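PDB 5YKU: capsid protein from Macrobrachium rosenbergii nodavirus, which builds the shrimp nodavirus capsid, its protrusion domain probably forming the dimeric surface spikes, and binds zinc ions in the crystal. Local coordinates for residues 18-23 against 29-34. Numbering follows the deposited sequence.
Sequences NWVPPT and YTQDIT
At the edge of the Trp19 indole, in its plane, sits the amide oxygen of Gln31, with Gln31 OE1 3.5 Å from Trp19 CE3; amide and indole planes stand 73° apart. The contact belongs to the all-beta protrusion domain: the loop 18-23, leaving strand 10-18, runs nearly antiparallel to strand 26-33, an outermost strand of the antiparallel sheet within this chain, yet side chains of the strand, not paired backbones, make the polar links. Phe98 meets the same indole edge-to-face, the Tyr74 and Tyr115 rings also meet it, and Trp19 NE1 is hydrogen-bonded to Tyr74 OH. At the edge of the Tyr29 ring lies Val20 O. Gln31 bridges two backbone groups with one amide. With CG anti to the backbone N (chi1 -175°) and the chain extended, it reaches across to the loop, where Gln31 OE1 accepts from Val20 N at 2.8 Å and Gln31 NE2 donates to Asn18 O at 3.1 Å. Both bonds are nearly straight, and Asn18 O lies in the amide plane, so the pair fixes the amide's rotation. Val20 CG2 also lies close to Gln31 OE1, 3.5 Å away. Ile33 CD1 touches the benzo end of the indole at Trp19 CH2, 3.9 Å away, and its side chain continues onto Ile44 and Ile117. Towards the other end of the loop, Pro22 CB lies 4.2 Å from Tyr29 CE1, while the proline ring also rests on Thr102 and Tyr104. The Tyr29 hydroxyl donates to Val20 O in the carbonyl plane, a short bond of 2.6 Å from Tyr29 OH to Val20 O.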
loop_
_atom_site.group_PDB
_atom_site.type_symbol
_atom_site.label_atom_id
_atom_site.label_comp_id
_atom_site.label_asym_id
_atom_site.label_seq_id
_atom_site.Cartn_x
_atom_site.Cartn_y
_atom_site.Cartn_z
ATOM N N ASN A 18 -1.625 -7.084 -3.093
ATOM C CA ASN A 18 -2.645 -6.461 -3.914
ATOM C C ASN A 18 -3.640 -5.748 -3.077
ATOM O O ASN A 18 -4.105 -6.229 -2.039
ATOM C CB ASN A 18 -3.368 -7.546 -4.716
ATOM C CG ASN A 18 -2.501 -8.185 -5.707
ATOM O OD1 ASN A 18 -1.575 -7.644 -6.276
ATOM N ND2 ASN A 18 -2.859 -9.432 -6.046
ATOM N N TRP A 19 -4.004 -4.555 -3.509
ATOM C CA TRP A 19 -5.169 -3.868 -2.978
ATOM C C TRP A 19 -6.435 -4.471 -3.567
ATOM O O TRP A 19 -6.523 -4.642 -4.789
ATOM C CB TRP A 19 -5.107 -2.361 -3.363
ATOM C CG TRP A 19 -3.937 -1.637 -2.810
ATOM C CD1 TRP A 19 -2.915 -1.091 -3.538
ATOM C CD2 TRP A 19 -3.618 -1.383 -1.441
ATOM N NE1 TRP A 19 -2.005 -0.505 -2.715
ATOM C CE2 TRP A 19 -2.390 -0.662 -1.400
ATOM C CE3 TRP A 19 -4.218 -1.724 -0.227
ATOM C CZ2 TRP A 19 -1.807 -0.236 -0.228
ATOM C CZ3 TRP A 19 -3.645 -1.293 0.940
ATOM C CH2 TRP A 19 -2.473 -0.523 0.963
ATOM N N VAL A 20 -7.381 -4.821 -2.718
ATOM C CA VAL A 20 -8.625 -5.377 -3.219
ATOM C C VAL A 20 -9.285 -4.416 -4.230
ATOM O O VAL A 20 -9.429 -3.242 -3.861
ATOM C CB VAL A 20 -9.524 -5.628 -2.031
ATOM C CG1 VAL A 20 -10.906 -6.125 -2.499
ATOM C CG2 VAL A 20 -8.962 -6.681 -1.059
ATOM N N PRO A 21 -9.676 -4.863 -5.392
ATOM C CA PRO A 21 -10.330 -3.949 -6.346
ATOM C C PRO A 21 -11.699 -3.501 -5.904
ATOM O O PRO A 21 -12.394 -4.205 -5.156
ATOM C CB PRO A 21 -10.390 -4.725 -7.599
ATOM C CG PRO A 21 -9.345 -5.823 -7.477
ATOM C CD PRO A 21 -9.384 -6.152 -6.021
ATOM N N PRO A 22 -12.116 -2.345 -6.319
ATOM C CA PRO A 22 -13.476 -1.891 -6.055
ATOM C C PRO A 22 -14.454 -2.706 -6.879
ATOM O O PRO A 22 -14.167 -3.355 -7.841
ATOM C CB PRO A 22 -13.478 -0.409 -6.589
ATOM C CG PRO A 22 -12.493 -0.417 -7.668
ATOM C CD PRO A 22 -11.391 -1.409 -7.232
ATOM N N THR A 23 -15.705 -2.655 -6.389
ATOM C CA THR A 23 -16.845 -3.308 -7.063
ATOM C C THR A 23 -17.777 -2.311 -7.688
ATOM O O THR A 23 -18.757 -2.763 -8.239
ATOM C CB THR A 23 -17.670 -4.142 -6.048
ATOM O OG1 THR A 23 -18.098 -3.357 -4.965
ATOM C CG2 THR A 23 -16.849 -5.283 -5.478
ATOM N N TYR A 29 -13.350 2.644 0.778
ATOM C CA TYR A 29 -13.351 1.420 1.498
ATOM C C TYR A 29 -12.041 1.229 2.231
ATOM O O TYR A 29 -11.131 2.022 2.067
ATOM C CB TYR A 29 -13.681 0.281 0.550
ATOM C CG TYR A 29 -12.699 0.004 -0.628
ATOM C CD1 TYR A 29 -12.689 0.816 -1.709
ATOM C CD2 TYR A 29 -11.831 -1.028 -0.616
ATOM C CE1 TYR A 29 -11.927 0.605 -2.832
ATOM C CE2 TYR A 29 -10.993 -1.309 -1.661
ATOM C CZ TYR A 29 -11.074 -0.519 -2.843
ATOM O OH TYR A 29 -10.293 -0.772 -3.937
ATOM N N THR A 30 -11.977 0.234 3.088
ATOM C CA THR A 30 -10.772 -0.060 3.816
ATOM C C THR A 30 -10.214 -1.414 3.538
ATOM O O THR A 30 -10.883 -2.289 3.074
ATOM C CB THR A 30 -10.928 0.149 5.305
ATOM O OG1 THR A 30 -11.877 -0.822 5.791
ATOM C CG2 THR A 30 -11.402 1.541 5.663
ATOM N N GLN A 31 -8.944 -1.593 3.849
ATOM C CA GLN A 31 -8.239 -2.876 3.774
ATOM C C GLN A 31 -7.305 -2.963 4.913
ATOM O O GLN A 31 -6.516 -2.029 5.168
ATOM C CB GLN A 31 -7.474 -3.024 2.482
ATOM C CG GLN A 31 -6.824 -4.364 2.277
ATOM C CD GLN A 31 -6.328 -4.580 0.880
ATOM O OE1 GLN A 31 -6.864 -4.012 -0.072
ATOM N NE2 GLN A 31 -5.370 -5.414 0.661
ATOM N N ASP A 32 -7.272 -4.073 5.626
ATOM C CA ASP A 32 -6.294 -4.357 6.660
ATOM C C ASP A 32 -5.192 -5.192 6.161
ATOM O O ASP A 32 -5.436 -6.320 5.673
ATOM C CB ASP A 32 -7.010 -5.092 7.870
ATOM C CG ASP A 32 -7.968 -4.299 8.596
ATOM O OD1 ASP A 32 -8.134 -3.101 8.397
ATOM O OD2 ASP A 32 -8.583 -4.877 9.594
ATOM N N ILE A 33 -3.994 -4.677 6.141
ATOM C CA ILE A 33 -2.803 -5.483 5.852
ATOM C C ILE A 33 -2.473 -6.198 7.118
ATOM O O ILE A 33 -2.463 -5.600 8.226
ATOM C CB ILE A 33 -1.646 -4.623 5.350
ATOM C CG1 ILE A 33 -2.012 -3.960 4.030
ATOM C CG2 ILE A 33 -0.350 -5.413 5.195
ATOM C CD1 ILE A 33 -0.904 -3.171 3.314
ATOM N N THR A 34 -2.173 -7.473 7.046
ATOM C CA THR A 34 -1.982 -8.319 8.236
ATOM C C THR A 34 -0.677 -9.088 8.095
ATOM O O THR A 34 -0.022 -9.068 7.074
ATOM C CB THR A 34 -3.224 -9.190 8.423
ATOM O OG1 THR A 34 -3.258 -9.839 9.707
ATOM C CG2 THR A 34 -3.160 -10.268 7.359
#